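Local coordinates for protein aminopeptidase N (Francisella tularensis subsp. tularensis, PDB 5DLL) that probably releases N-terminal amino acids from intracellular peptides as a zinc-dependent aminopeptidase of the M1 family, taking part in protein turnover, at residues L37-T42 and N111-T116; L346-V351 and D602-L607; F804-V809 and E846-S851; I502-K507 and I528-V533; Y26-T31 and L48-N53. One frame throughout, in Å; residues are numbered along the deposited sequence.

Contact 1 (L37-T42 and N111-T116)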
# COMPACT_ATOMS: atom_id res chain seq x y z
N LEU A 37 16.21 20.01 24.73
CA LEU A 37 15.91 18.60 24.95
C LEU A 37 16.33 18.09 26.33
O LEU A 37 17.45 18.35 26.79
CB LEU A 37 16.57 17.73 23.87
CG LEU A 37 16.07 17.94 22.43
CD1 LEU A 37 16.72 16.90 21.52
CD2 LEU A 37 14.55 17.85 22.34
N ASP A 38 15.41 17.38 26.96
CA ASP A 38 15.66 16.68 28.21
C ASP A 38 14.67 15.51 28.31
O ASP A 38 13.56 15.58 27.79
CB ASP A 38 15.49 17.62 29.40
CG ASP A 38 15.86 16.96 30.72
OD1 ASP A 38 17.03 16.52 30.87
OD2 ASP A 38 14.98 16.86 31.60
N GLU A 39 15.11 14.45 28.98
CA GLU A 39 14.29 13.27 29.20
C GLU A 39 12.92 13.62 29.82
O GLU A 39 11.89 13.18 29.31
CB GLU A 39 15.05 12.28 30.10
CG GLU A 39 14.33 10.99 30.43
CD GLU A 39 15.07 10.15 31.45
OE1 GLU A 39 14.45 9.72 32.45
OE2 GLU A 39 16.29 9.92 31.26
N SER A 40 12.92 14.42 30.88
CA SER A 40 11.71 14.74 31.65
C SER A 40 11.06 16.08 31.30
O SER A 40 9.84 16.17 31.20
CB SER A 40 12.03 14.76 33.15
OG SER A 40 12.61 13.55 33.58
N LYS A 41 11.88 17.11 31.15
CA LYS A 41 11.41 18.48 31.07
C LYS A 41 11.96 19.20 29.83
O LYS A 41 12.78 20.10 29.94
CB LYS A 41 11.82 19.23 32.34
CG LYS A 41 11.30 18.61 33.63
CD LYS A 41 11.80 19.35 34.86
CE LYS A 41 10.96 19.04 36.08
NZ LYS A 41 10.84 17.57 36.34
N THR A 42 11.51 18.77 28.66
CA THR A 42 11.86 19.43 27.40
C THR A 42 11.10 20.75 27.29
O THR A 42 9.88 20.78 27.44
CB THR A 42 11.53 18.54 26.19
OG1 THR A 42 12.29 17.32 26.25
CG2 THR A 42 11.83 19.26 24.88
N ASN A 111 6.99 16.11 28.56
CA ASN A 111 7.68 14.93 29.07
C ASN A 111 7.68 13.82 28.01
O ASN A 111 6.71 13.06 27.91
CB ASN A 111 6.99 14.46 30.36
CG ASN A 111 7.87 13.55 31.20
OD1 ASN A 111 8.84 12.97 30.72
ND2 ASN A 111 7.51 13.42 32.47
N PRO A 112 8.75 13.76 27.20
CA PRO A 112 8.91 12.70 26.20
C PRO A 112 9.05 11.31 26.81
O PRO A 112 8.51 10.35 26.26
CB PRO A 112 10.20 13.10 25.48
CG PRO A 112 10.32 14.56 25.69
CD PRO A 112 9.78 14.80 27.06
N SER A 113 9.76 11.22 27.93
CA SER A 113 9.96 9.96 28.62
C SER A 113 8.64 9.30 29.00
O SER A 113 8.54 8.07 29.01
CB SER A 113 10.80 10.18 29.87
OG SER A 113 11.05 8.96 30.54
N ALA A 114 7.64 10.14 29.29
CA ALA A 114 6.32 9.68 29.74
C ALA A 114 5.30 9.46 28.62
O ALA A 114 4.24 8.87 28.86
CB ALA A 114 5.76 10.68 30.74
N ASN A 115 5.60 9.94 27.42
CA ASN A 115 4.70 9.80 26.27
C ASN A 115 4.74 8.39 25.68
O ASN A 115 5.75 7.97 25.10
CB ASN A 115 5.06 10.82 25.19
CG ASN A 115 4.09 10.82 24.01
OD1 ASN A 115 3.27 9.91 23.86
ND2 ASN A 115 4.19 11.84 23.18
N THR A 116 3.63 7.67 25.83
CA THR A 116 3.46 6.34 25.25
C THR A 116 2.37 6.31 24.17
O THR A 116 1.97 5.24 23.71
CB THR A 116 3.11 5.31 26.35
OG1 THR A 116 1.95 5.75 27.06
CG2 THR A 116 4.27 5.15 27.33
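Asn-111 lies against the carbonyl of Ser-40, and its side chain can be followed outward along that oxygen. CB sits 3.4 Å from Ser-40 O. CG, turned away from the residue's own backbone N (chi1 -161°), comes to 3.3 Å of Ser-40 O. At the tip ND2 is 3.8 Å from Ser-40 O. The amide oxygen OD1 is 3.4 Å from Glu-39 O, two acceptors and so not bonded to each other; OD1 takes a weak bond from Ala-114 N. The next residue, Pro-112, enters the type I turn 112-115 and lays its ring across Thr-42, with CG 3.4 Å from OG1. That hydroxyl donates in plane to a lone pair of Asp-38 O at 2.6 Å. The one conventional hydrogen bond between the segments is Ser-113 N to Glu-39 O, 3.2 Å long, while Asn-111 CA offers a CA-H...O contact to Ser-40 O. Asp-38 OD2 accepts twice within its loop, from Ser-40 N (an Asx turn) and from Lys-41 N (an Asx motif). The turn after strand 101-110 thus meets the loop of hairpin 26-52 mainly through backbone carbonyls, whose negative ends are answered by one N-H and one CA-H.

Contact 2 (L346-V351 and D602-L607); sequences LNSRDV and DLDKAL
Ser-348 and Asp-604 join two helix starts by a side-chain hydrogen bond, Ser-348 OG giving its proton to Asp-604 OD2 at 2.6 Å. OG is swung opposite the serine's backbone N (chi1 176°), toward the other helix. It meets the carboxylate from above, 56° out of its plane. The second oxygen, OD1, is engaged at home: it accepts from Ala-606 N at 2.8 Å on its anti side. Asp-604 is therefore the N-cap of helix 605-612, and Ser-348 holds the same position before helix 349-369, so the caps of two helices from different domains are tied to each other. Helix 605-612 belongs to the helical C-terminal part, helix 349-369 to the catalytic M1 domain. The close-packed side lies just inside the two helices. There Val-351 puts CG2 over the methyl of Ala-606, 3.7 Å from CB, and about as near to Leu-607 N; helix 668-685 also touches Asp-604 and Ala-606. The looser side is that of the partly exposed Asp-350. It slants across the buried Leu-607, and its OD2 merely grazes CD2 at 3.9 Å, both residues also touching Ala-565 of helix 565-581. The OD2 atoms of Asp-350 and Asp-604 stand 5.1 Å apart, two like charges near each other but not in contact, which may slightly raise the proton affinity of either, although the serine hydroxyl would favour the charged form of Asp-604.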
# COMPACT_ATOMS: atom_id res chain seq x y z
N LEU A 346 10.36 1.24 -13.71
CA LEU A 346 11.67 0.64 -13.36
C LEU A 346 11.64 -0.88 -13.14
O LEU A 346 12.69 -1.48 -12.89
CB LEU A 346 12.26 1.34 -12.13
CG LEU A 346 12.90 2.72 -12.34
CD1 LEU A 346 11.88 3.77 -12.73
CD2 LEU A 346 13.63 3.13 -11.07
N ASN A 347 10.46 -1.50 -13.20
CA ASN A 347 10.34 -2.96 -13.13
C ASN A 347 9.43 -3.44 -14.28
O ASN A 347 9.65 -3.05 -15.42
CB ASN A 347 9.84 -3.41 -11.75
CG ASN A 347 10.70 -2.89 -10.61
OD1 ASN A 347 11.52 -3.62 -10.05
ND2 ASN A 347 10.52 -1.62 -10.25
N SER A 348 8.43 -4.26 -13.99
CA SER A 348 7.45 -4.69 -15.00
C SER A 348 6.12 -3.97 -14.82
O SER A 348 5.48 -4.11 -13.77
CB SER A 348 7.22 -6.19 -14.91
OG SER A 348 6.22 -6.60 -15.82
N ARG A 349 5.70 -3.22 -15.83
CA ARG A 349 4.44 -2.46 -15.77
C ARG A 349 3.24 -3.38 -15.58
O ARG A 349 2.38 -3.12 -14.74
CB ARG A 349 4.22 -1.63 -17.03
CG ARG A 349 5.16 -0.44 -17.19
CD ARG A 349 4.54 0.66 -18.04
NE ARG A 349 3.24 1.07 -17.51
CZ ARG A 349 3.05 2.02 -16.59
NH1 ARG A 349 4.06 2.72 -16.08
NH2 ARG A 349 1.81 2.29 -16.19
N ASP A 350 3.20 -4.44 -16.38
CA ASP A 350 2.04 -5.34 -16.42
C ASP A 350 1.83 -6.09 -15.10
O ASP A 350 0.70 -6.24 -14.65
CB ASP A 350 2.19 -6.35 -17.57
CG ASP A 350 2.30 -5.67 -18.93
OD1 ASP A 350 1.45 -4.82 -19.25
OD2 ASP A 350 3.25 -6.00 -19.69
N VAL A 351 2.92 -6.54 -14.49
CA VAL A 351 2.86 -7.27 -13.22
C VAL A 351 2.42 -6.34 -12.10
O VAL A 351 1.50 -6.65 -11.34
CB VAL A 351 4.22 -7.91 -12.86
CG1 VAL A 351 4.18 -8.55 -11.48
CG2 VAL A 351 4.61 -8.94 -13.91
N ASP A 602 9.28 -12.90 -27.13
CA ASP A 602 9.20 -11.44 -27.00
C ASP A 602 7.97 -11.04 -26.19
O ASP A 602 6.98 -10.54 -26.73
CB ASP A 602 9.19 -10.77 -28.38
CG ASP A 602 10.59 -10.60 -28.96
OD1 ASP A 602 11.39 -9.86 -28.36
OD2 ASP A 602 10.87 -11.21 -30.01
N LEU A 603 8.04 -11.29 -24.89
CA LEU A 603 6.98 -10.94 -23.96
C LEU A 603 7.57 -10.99 -22.55
O LEU A 603 8.31 -11.92 -22.23
CB LEU A 603 5.81 -11.92 -24.08
CG LEU A 603 4.50 -11.56 -23.38
CD1 LEU A 603 3.89 -10.29 -23.95
CD2 LEU A 603 3.51 -12.71 -23.48
N ASP A 604 7.24 -9.99 -21.73
CA ASP A 604 7.77 -9.91 -20.37
C ASP A 604 7.62 -11.28 -19.69
O ASP A 604 6.51 -11.79 -19.53
CB ASP A 604 7.08 -8.81 -19.55
CG ASP A 604 7.78 -8.55 -18.20
OD1 ASP A 604 8.29 -9.50 -17.57
OD2 ASP A 604 7.81 -7.37 -17.77
N LYS A 605 8.75 -11.85 -19.31
CA LYS A 605 8.80 -13.20 -18.74
C LYS A 605 8.13 -13.26 -17.37
O LYS A 605 7.68 -14.33 -16.95
CB LYS A 605 10.26 -13.65 -18.64
CG LYS A 605 10.49 -15.12 -18.95
CD LYS A 605 11.81 -15.34 -19.68
CE LYS A 605 11.73 -14.86 -21.12
NZ LYS A 605 12.86 -15.39 -21.94
N ALA A 606 8.06 -12.12 -16.69
CA ALA A 606 7.34 -12.02 -15.42
C ALA A 606 5.83 -12.07 -15.65
O ALA A 606 5.11 -12.72 -14.91
CB ALA A 606 7.72 -10.73 -14.70
N LEU A 607 5.38 -11.37 -16.69
CA LEU A 607 3.97 -11.42 -17.11
C LEU A 607 3.56 -12.84 -17.50
O LEU A 607 2.45 -13.27 -17.19
CB LEU A 607 3.73 -10.46 -18.29
CG LEU A 607 2.48 -10.66 -19.15
CD1 LEU A 607 1.20 -10.42 -18.35
CD2 LEU A 607 2.55 -9.74 -20.36

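Contact 3 (F804-V809 and E846-S851); sequences FMADTV and EKIKAS
Ile-848 points across at Ala-806 and Val-809, one turn apart on helix 800-815, and its CD1 reaches both. Against Ala-806 the ethyl branch does the work: CG1 lies 4.0 Å from the methyl CB and 3.9 Å from the carbonyl O, while CD1 reaches on over Ala-806 CA at 3.9 Å. Against Val-809 the isoleucine runs at about a right angle, its CD1 4.1 Å from CG1 and its CG2 branch at a similar distance from that same methyl. Both branches are placed by chi1 (-68°), which sets CG1 opposite the carbonyl carbon and CG2 opposite the backbone N; CD1 and CG2 then both come to the valine methyl from one side. The CA atoms of Ala-806 and Ile-848 are 6.0 Å apart, a close approach of helices 800-815 and 835-849 that is consistent with the small alanine. They pack here as members of the C-terminal helical domain, whose sequence belongs to an ARM-like repeat family. Val-857 and Val-861 of helix 855-866 cover Ile-848 further, as does Leu-827. Toward the surface the apolar contacts give way to charge. Lys-847 bends at chi2 and again at chi4, passes its CD beside the methyl of Ala-806, and slants across Asp-807. The resulting salt bridge is long, 3.6 Å from NZ to OD1, a loose electrostatic pairing of two exposed groups. Asp-807 leaves its helix pointing away from the partner, yet its carboxylate curls back far enough to meet the amine.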
# COMPACT_ATOMS: atom_id res chain seq x y z
N PHE A 804 -7.78 -25.03 16.39
CA PHE A 804 -6.44 -24.52 16.64
C PHE A 804 -6.40 -22.99 16.61
O PHE A 804 -5.63 -22.37 17.35
CB PHE A 804 -5.44 -25.09 15.63
CG PHE A 804 -4.10 -24.41 15.65
CD1 PHE A 804 -3.20 -24.65 16.68
CD2 PHE A 804 -3.74 -23.51 14.65
CE1 PHE A 804 -1.96 -24.01 16.71
CE2 PHE A 804 -2.51 -22.87 14.67
CZ PHE A 804 -1.62 -23.13 15.70
N MET A 805 -7.24 -22.39 15.77
CA MET A 805 -7.31 -20.93 15.68
C MET A 805 -7.97 -20.29 16.91
O MET A 805 -7.50 -19.26 17.39
CB MET A 805 -8.02 -20.50 14.39
CG MET A 805 -7.83 -19.03 14.02
SD MET A 805 -6.11 -18.49 13.81
CE MET A 805 -5.65 -19.28 12.27
N ALA A 806 -9.04 -20.90 17.42
CA ALA A 806 -9.70 -20.41 18.65
C ALA A 806 -8.75 -20.47 19.85
O ALA A 806 -8.71 -19.54 20.66
CB ALA A 806 -10.97 -21.19 18.93
N ASP A 807 -8.01 -21.58 19.95
CA ASP A 807 -7.06 -21.78 21.04
C ASP A 807 -5.97 -20.72 21.02
O ASP A 807 -5.71 -20.06 22.02
CB ASP A 807 -6.41 -23.16 20.94
CG ASP A 807 -7.39 -24.30 21.17
OD1 ASP A 807 -8.51 -24.06 21.68
OD2 ASP A 807 -7.04 -25.45 20.83
N THR A 808 -5.35 -20.54 19.86
CA THR A 808 -4.24 -19.60 19.73
C THR A 808 -4.68 -18.17 20.02
O THR A 808 -3.95 -17.42 20.67
CB THR A 808 -3.59 -19.69 18.34
OG1 THR A 808 -4.61 -19.77 17.35
CG2 THR A 808 -2.70 -20.92 18.24
N VAL A 809 -5.87 -17.80 19.58
CA VAL A 809 -6.44 -16.48 19.87
C VAL A 809 -6.49 -16.21 21.37
O VAL A 809 -6.17 -15.11 21.82
CB VAL A 809 -7.85 -16.32 19.28
CG1 VAL A 809 -8.54 -15.08 19.84
CG2 VAL A 809 -7.79 -16.24 17.76
N GLU A 846 -17.70 -18.61 19.26
CA GLU A 846 -18.42 -18.71 20.54
C GLU A 846 -17.54 -19.29 21.66
O GLU A 846 -17.75 -18.97 22.82
CB GLU A 846 -19.72 -19.53 20.38
CG GLU A 846 -20.88 -18.72 19.80
CD GLU A 846 -21.98 -19.58 19.20
OE1 GLU A 846 -22.03 -20.80 19.48
OE2 GLU A 846 -22.81 -19.04 18.44
N LYS A 847 -16.57 -20.12 21.29
CA LYS A 847 -15.60 -20.65 22.25
C LYS A 847 -14.68 -19.55 22.76
O LYS A 847 -14.32 -19.52 23.94
CB LYS A 847 -14.79 -21.78 21.61
CG LYS A 847 -14.04 -22.68 22.58
CD LYS A 847 -12.59 -22.27 22.72
CE LYS A 847 -11.84 -23.18 23.68
NZ LYS A 847 -11.76 -24.58 23.20
N ILE A 848 -14.29 -18.64 21.87
CA ILE A 848 -13.49 -17.47 22.24
C ILE A 848 -14.29 -16.55 23.17
O ILE A 848 -13.81 -16.13 24.22
CB ILE A 848 -13.01 -16.71 20.98
CG1 ILE A 848 -11.99 -17.55 20.20
CG2 ILE A 848 -12.40 -15.36 21.34
CD1 ILE A 848 -11.87 -17.18 18.73
N LYS A 849 -15.52 -16.24 22.76
CA LYS A 849 -16.44 -15.40 23.53
C LYS A 849 -16.70 -15.94 24.95
O LYS A 849 -16.77 -15.17 25.91
CB LYS A 849 -17.76 -15.28 22.75
CG LYS A 849 -18.93 -14.62 23.46
CD LYS A 849 -20.16 -14.63 22.56
CE LYS A 849 -21.46 -14.54 23.35
NZ LYS A 849 -21.59 -13.23 24.04
N ALA A 850 -16.81 -17.26 25.07
CA ALA A 850 -17.18 -17.92 26.32
C ALA A 850 -16.00 -18.19 27.26
O ALA A 850 -16.21 -18.68 28.37
CB ALA A 850 -17.92 -19.21 26.02
N SER A 851 -14.77 -17.89 26.83
CA SER A 851 -13.58 -18.11 27.67
C SER A 851 -13.07 -16.84 28.36
O SER A 851 -11.92 -16.79 28.79
CB SER A 851 -12.47 -18.75 26.83
OG SER A 851 -12.82 -20.08 26.48

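Contact 4 (I502-K507 and I528-V533); sequences INPEGK and IAAKPV
Ile-502 and Val-533 are joined by two backbone hydrogen bonds, Ile-502 N to Val-533 O at 3.0 Å and Val-533 N to Ile-502 O at 3.1 Å. They form an antiparallel hydrogen-bonded pair, the last residue of strand 495-502 with the first of strand 533-535. The second polar group of interactions stays within 502-507. Asn-503 folds its side chain back over its own turn (chi1 62°), and OD1 accepts from Gly-506 N at 3.2 Å, the donor tilted 34° from the amide's carbonyl plane, which makes an Asx motif. Lys-507 N adds a weak bond to the same oxygen. Gly-506 has backbone angles that call for glycine. The pairing brings together the loop after strand 495-502 and the approach to strand 533-535 in the Ig-like beta domain, which lies between the catalytic and helical domains in sequence. Apolar contacts fill in around the bonds. On the face that Ile-502 and Val-533 share, CB of the isoleucine lies 4.1 Å from CG1 of the valine, and helix 552-561 covers both through His-557. Val-533 CG1 stands between its backbone N and carbonyl carbon (chi1 48°), which brings it over Ile-502 O at 3.5 Å. Past the strand ends, Pro-504 turns the CD corner of its ring to the methyl of Ala-530, and Pro-532 rests its CB beside Ile-502 O at 3.6 Å.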
# COMPACT_ATOMS: atom_id res chain seq x y z
N ILE A 502 -10.33 -7.11 -32.38
CA ILE A 502 -9.46 -8.14 -32.94
C ILE A 502 -10.26 -8.97 -33.94
O ILE A 502 -11.20 -9.67 -33.57
CB ILE A 502 -8.88 -9.06 -31.83
CG1 ILE A 502 -8.46 -8.23 -30.61
CG2 ILE A 502 -7.70 -9.86 -32.35
CD1 ILE A 502 -7.95 -9.07 -29.45
N ASN A 503 -9.90 -8.87 -35.22
CA ASN A 503 -10.55 -9.67 -36.27
C ASN A 503 -10.00 -11.10 -36.29
O ASN A 503 -9.02 -11.39 -35.59
CB ASN A 503 -10.43 -8.97 -37.64
CG ASN A 503 -8.99 -8.80 -38.10
OD1 ASN A 503 -8.04 -9.16 -37.40
ND2 ASN A 503 -8.82 -8.24 -39.29
N PRO A 504 -10.61 -12.02 -37.08
CA PRO A 504 -10.16 -13.42 -37.07
C PRO A 504 -8.70 -13.62 -37.51
O PRO A 504 -8.10 -14.65 -37.19
CB PRO A 504 -11.11 -14.10 -38.06
CG PRO A 504 -12.31 -13.22 -38.11
CD PRO A 504 -11.77 -11.83 -37.97
N GLU A 505 -8.15 -12.65 -38.23
CA GLU A 505 -6.74 -12.64 -38.60
C GLU A 505 -5.87 -12.51 -37.36
O GLU A 505 -4.89 -13.23 -37.20
CB GLU A 505 -6.41 -11.47 -39.54
CG GLU A 505 -7.26 -11.39 -40.80
CD GLU A 505 -7.25 -12.68 -41.59
OE1 GLU A 505 -6.19 -13.32 -41.66
OE2 GLU A 505 -8.32 -13.04 -42.13
N GLY A 506 -6.24 -11.58 -36.48
CA GLY A 506 -5.46 -11.27 -35.29
C GLY A 506 -4.94 -9.84 -35.24
O GLY A 506 -4.28 -9.46 -34.28
N LYS A 507 -5.23 -9.05 -36.28
CA LYS A 507 -4.83 -7.64 -36.31
C LYS A 507 -5.67 -6.84 -35.32
O LYS A 507 -6.85 -7.14 -35.12
CB LYS A 507 -4.99 -7.08 -37.72
N ILE A 528 -16.01 -2.56 -40.80
CA ILE A 528 -15.47 -3.74 -40.12
C ILE A 528 -15.81 -4.98 -40.94
O ILE A 528 -16.94 -5.47 -40.91
CB ILE A 528 -16.02 -3.86 -38.68
CG1 ILE A 528 -15.72 -2.58 -37.88
CG2 ILE A 528 -15.45 -5.09 -37.99
CD1 ILE A 528 -14.26 -2.15 -37.89
N ALA A 529 -14.81 -5.47 -41.67
CA ALA A 529 -15.01 -6.55 -42.64
C ALA A 529 -15.36 -7.90 -42.00
O ALA A 529 -15.99 -8.73 -42.65
CB ALA A 529 -13.77 -6.70 -43.52
N ALA A 530 -14.94 -8.11 -40.75
CA ALA A 530 -15.13 -9.39 -40.08
C ALA A 530 -15.71 -9.22 -38.67
O ALA A 530 -15.33 -8.28 -37.97
CB ALA A 530 -13.81 -10.14 -40.02
N LYS A 531 -16.60 -10.13 -38.28
CA LYS A 531 -17.19 -10.15 -36.93
C LYS A 531 -16.08 -10.30 -35.87
O LYS A 531 -15.55 -11.39 -35.69
CB LYS A 531 -18.20 -11.29 -36.79
CG LYS A 531 -18.72 -11.51 -35.37
CD LYS A 531 -19.81 -12.56 -35.32
CE LYS A 531 -21.18 -11.98 -35.62
NZ LYS A 531 -21.76 -11.25 -34.45
N PRO A 532 -15.75 -9.20 -35.17
CA PRO A 532 -14.59 -9.23 -34.31
C PRO A 532 -14.94 -9.62 -32.88
O PRO A 532 -16.11 -9.64 -32.50
CB PRO A 532 -14.12 -7.78 -34.34
CG PRO A 532 -15.38 -6.99 -34.47
CD PRO A 532 -16.43 -7.89 -35.08
N VAL A 533 -13.90 -9.93 -32.10
CA VAL A 533 -14.02 -10.07 -30.65
C VAL A 533 -13.41 -8.81 -30.02
O VAL A 533 -12.37 -8.32 -30.48
CB VAL A 533 -13.36 -11.37 -30.12
CG1 VAL A 533 -11.95 -11.56 -30.68
CG2 VAL A 533 -13.35 -11.39 -28.59

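Contact 5 (Y26-T31 and L48-N53); sequences YLIDET and LYIVAN
Strands 26-28 and 48-52 run antiparallel, their axes 4.6 Å apart at closest and 146° between their directions, with Leu-27 and Val-51 exchanging two 2.8 Å bonds between N and O. At Asp-29 the chain turns a corner: Asp-29 N reaches Tyr-49 O, and Tyr-49 N donates to Glu-30 O at 3.1 Å. These bonds, with nearly helical backbone angles at Asp-29, are consistent with a classic bulge. One face carries Tyr-26, Ile-28 and Thr-31 against Ala-52, Ile-50 and Leu-48. The Tyr-26 ring lies obliquely along Ala-52, its CE1 3.6 Å from the methyl CB, and Arg-57 makes a cation-pi contact with it. Ile-28 and Ile-50 lie side by side and point the same way, CG1 to CG1 at 4.2 Å. Thr-31 brings its methyl beside Leu-48 CD1; its hydroxyl is bonded to Tyr-143. The other face holds Leu-27, Glu-30, Tyr-49 and Val-51. Asn-53 sets CG opposite its backbone N (chi1 -176°), which places the amide, held by Ser-24, against Leu-27, whose CD1 is 3.5 Å from that CG. Glu-30 CB comes to 4.0 Å of Tyr-49 CD2. Asp-29, at the corner, slants across Val-51. With strand 150-160 beside 26-36 and strand 101-110 beside 42-52, this beta hairpin lies within the large mixed sheet of the M1 N-terminal domain.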
# COMPACT_ATOMS: atom_id res chain seq x y z
N TYR A 26 -7.75 32.85 11.71
CA TYR A 26 -6.39 33.37 11.79
C TYR A 26 -5.40 32.41 11.13
O TYR A 26 -5.64 31.20 11.12
CB TYR A 26 -6.01 33.67 13.25
CG TYR A 26 -6.64 34.95 13.75
CD1 TYR A 26 -5.99 36.17 13.58
CD2 TYR A 26 -7.89 34.95 14.35
CE1 TYR A 26 -6.57 37.36 14.01
CE2 TYR A 26 -8.48 36.14 14.77
CZ TYR A 26 -7.81 37.33 14.60
OH TYR A 26 -8.38 38.52 15.02
N LEU A 27 -4.32 32.96 10.58
CA LEU A 27 -3.33 32.18 9.84
C LEU A 27 -1.91 32.44 10.34
O LEU A 27 -1.63 33.47 10.93
CB LEU A 27 -3.40 32.50 8.34
CG LEU A 27 -4.58 31.90 7.58
CD1 LEU A 27 -4.74 32.58 6.23
CD2 LEU A 27 -4.42 30.39 7.41
N ILE A 28 -1.02 31.48 10.07
CA ILE A 28 0.36 31.54 10.52
C ILE A 28 1.29 31.60 9.32
O ILE A 28 1.28 30.71 8.47
CB ILE A 28 0.72 30.33 11.41
CG1 ILE A 28 -0.29 30.21 12.56
CG2 ILE A 28 2.16 30.44 11.93
CD1 ILE A 28 -0.04 29.06 13.52
N ASP A 29 2.08 32.67 9.26
CA ASP A 29 3.04 32.87 8.19
C ASP A 29 4.36 32.17 8.50
O ASP A 29 4.93 31.49 7.64
CB ASP A 29 3.29 34.37 7.98
CG ASP A 29 2.11 35.09 7.32
OD1 ASP A 29 1.19 34.40 6.81
OD2 ASP A 29 2.11 36.34 7.29
N GLU A 30 4.84 32.35 9.74
CA GLU A 30 6.11 31.77 10.18
C GLU A 30 6.01 31.17 11.57
O GLU A 30 5.22 31.60 12.40
CB GLU A 30 7.22 32.83 10.18
CG GLU A 30 7.38 33.55 8.85
CD GLU A 30 8.81 33.93 8.56
OE1 GLU A 30 9.50 34.41 9.49
OE2 GLU A 30 9.25 33.75 7.41
N THR A 31 6.85 30.17 11.82
CA THR A 31 6.90 29.48 13.10
C THR A 31 8.36 29.28 13.50
O THR A 31 9.11 28.61 12.79
CB THR A 31 6.20 28.11 12.98
OG1 THR A 31 4.84 28.31 12.55
CG2 THR A 31 6.22 27.36 14.31
N LEU A 48 5.08 32.48 17.09
CA LEU A 48 4.11 32.31 16.02
C LEU A 48 3.78 33.68 15.46
O LEU A 48 3.27 34.54 16.18
CB LEU A 48 2.83 31.65 16.54
CG LEU A 48 2.83 30.12 16.65
CD1 LEU A 48 4.14 29.58 17.19
CD2 LEU A 48 1.66 29.66 17.51
N TYR A 49 4.07 33.88 14.17
CA TYR A 49 3.77 35.15 13.51
C TYR A 49 2.45 35.01 12.77
O TYR A 49 2.38 34.43 11.69
CB TYR A 49 4.92 35.56 12.59
CG TYR A 49 6.18 35.82 13.39
CD1 TYR A 49 6.43 37.06 13.95
CD2 TYR A 49 7.09 34.80 13.62
CE1 TYR A 49 7.57 37.29 14.70
CE2 TYR A 49 8.23 35.02 14.37
CZ TYR A 49 8.47 36.26 14.91
OH TYR A 49 9.60 36.48 15.64
N ILE A 50 1.41 35.54 13.40
CA ILE A 50 0.03 35.25 13.06
C ILE A 50 -0.64 36.47 12.43
O ILE A 50 -0.34 37.61 12.77
CB ILE A 50 -0.75 34.84 14.34
CG1 ILE A 50 -0.09 33.62 14.99
CG2 ILE A 50 -2.21 34.57 14.04
CD1 ILE A 50 -0.46 33.43 16.44
N VAL A 51 -1.57 36.21 11.50
CA VAL A 51 -2.31 37.27 10.82
C VAL A 51 -3.78 36.88 10.63
O VAL A 51 -4.10 35.71 10.42
CB VAL A 51 -1.65 37.61 9.47
CG1 VAL A 51 -1.85 36.49 8.45
CG2 VAL A 51 -2.20 38.93 8.93
N ALA A 52 -4.66 37.87 10.73
CA ALA A 52 -6.09 37.67 10.55
C ALA A 52 -6.39 37.20 9.13
O ALA A 52 -5.87 37.78 8.17
CB ALA A 52 -6.84 38.96 10.85
N ASN A 53 -7.22 36.17 9.00
CA ASN A 53 -7.55 35.58 7.70
C ASN A 53 -8.74 36.28 7.04
O ASN A 53 -9.86 36.19 7.54
CB ASN A 53 -7.86 34.09 7.85
CG ASN A 53 -8.11 33.39 6.52
OD1 ASN A 53 -7.83 33.94 5.46
ND2 ASN A 53 -8.63 32.18 6.58

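Contacts 5 and 1 come first along the chain and interlock: their segments alternate, since 26-31 and 48-53 lie on hairpin strands 26-36 and 42-52, while 37-42 is the loop joining them and meets the chain just beyond strand 101-110. Their centres are about 28 Å apart in the N-terminal domain. Contact 2 bridges the catalytic domain and the helical C-terminal domain, and the loop it closes contains contact 4 in the Ig-like domain, about 27 Å away between centres. Contact 3 follows last, joining helices 800-815 and 835-849. Contacts 1 and 4, about 72 Å apart between centres, lie on opposite sides of the chain's centre. Together the five sample all four domains; only contact 2 links two of them.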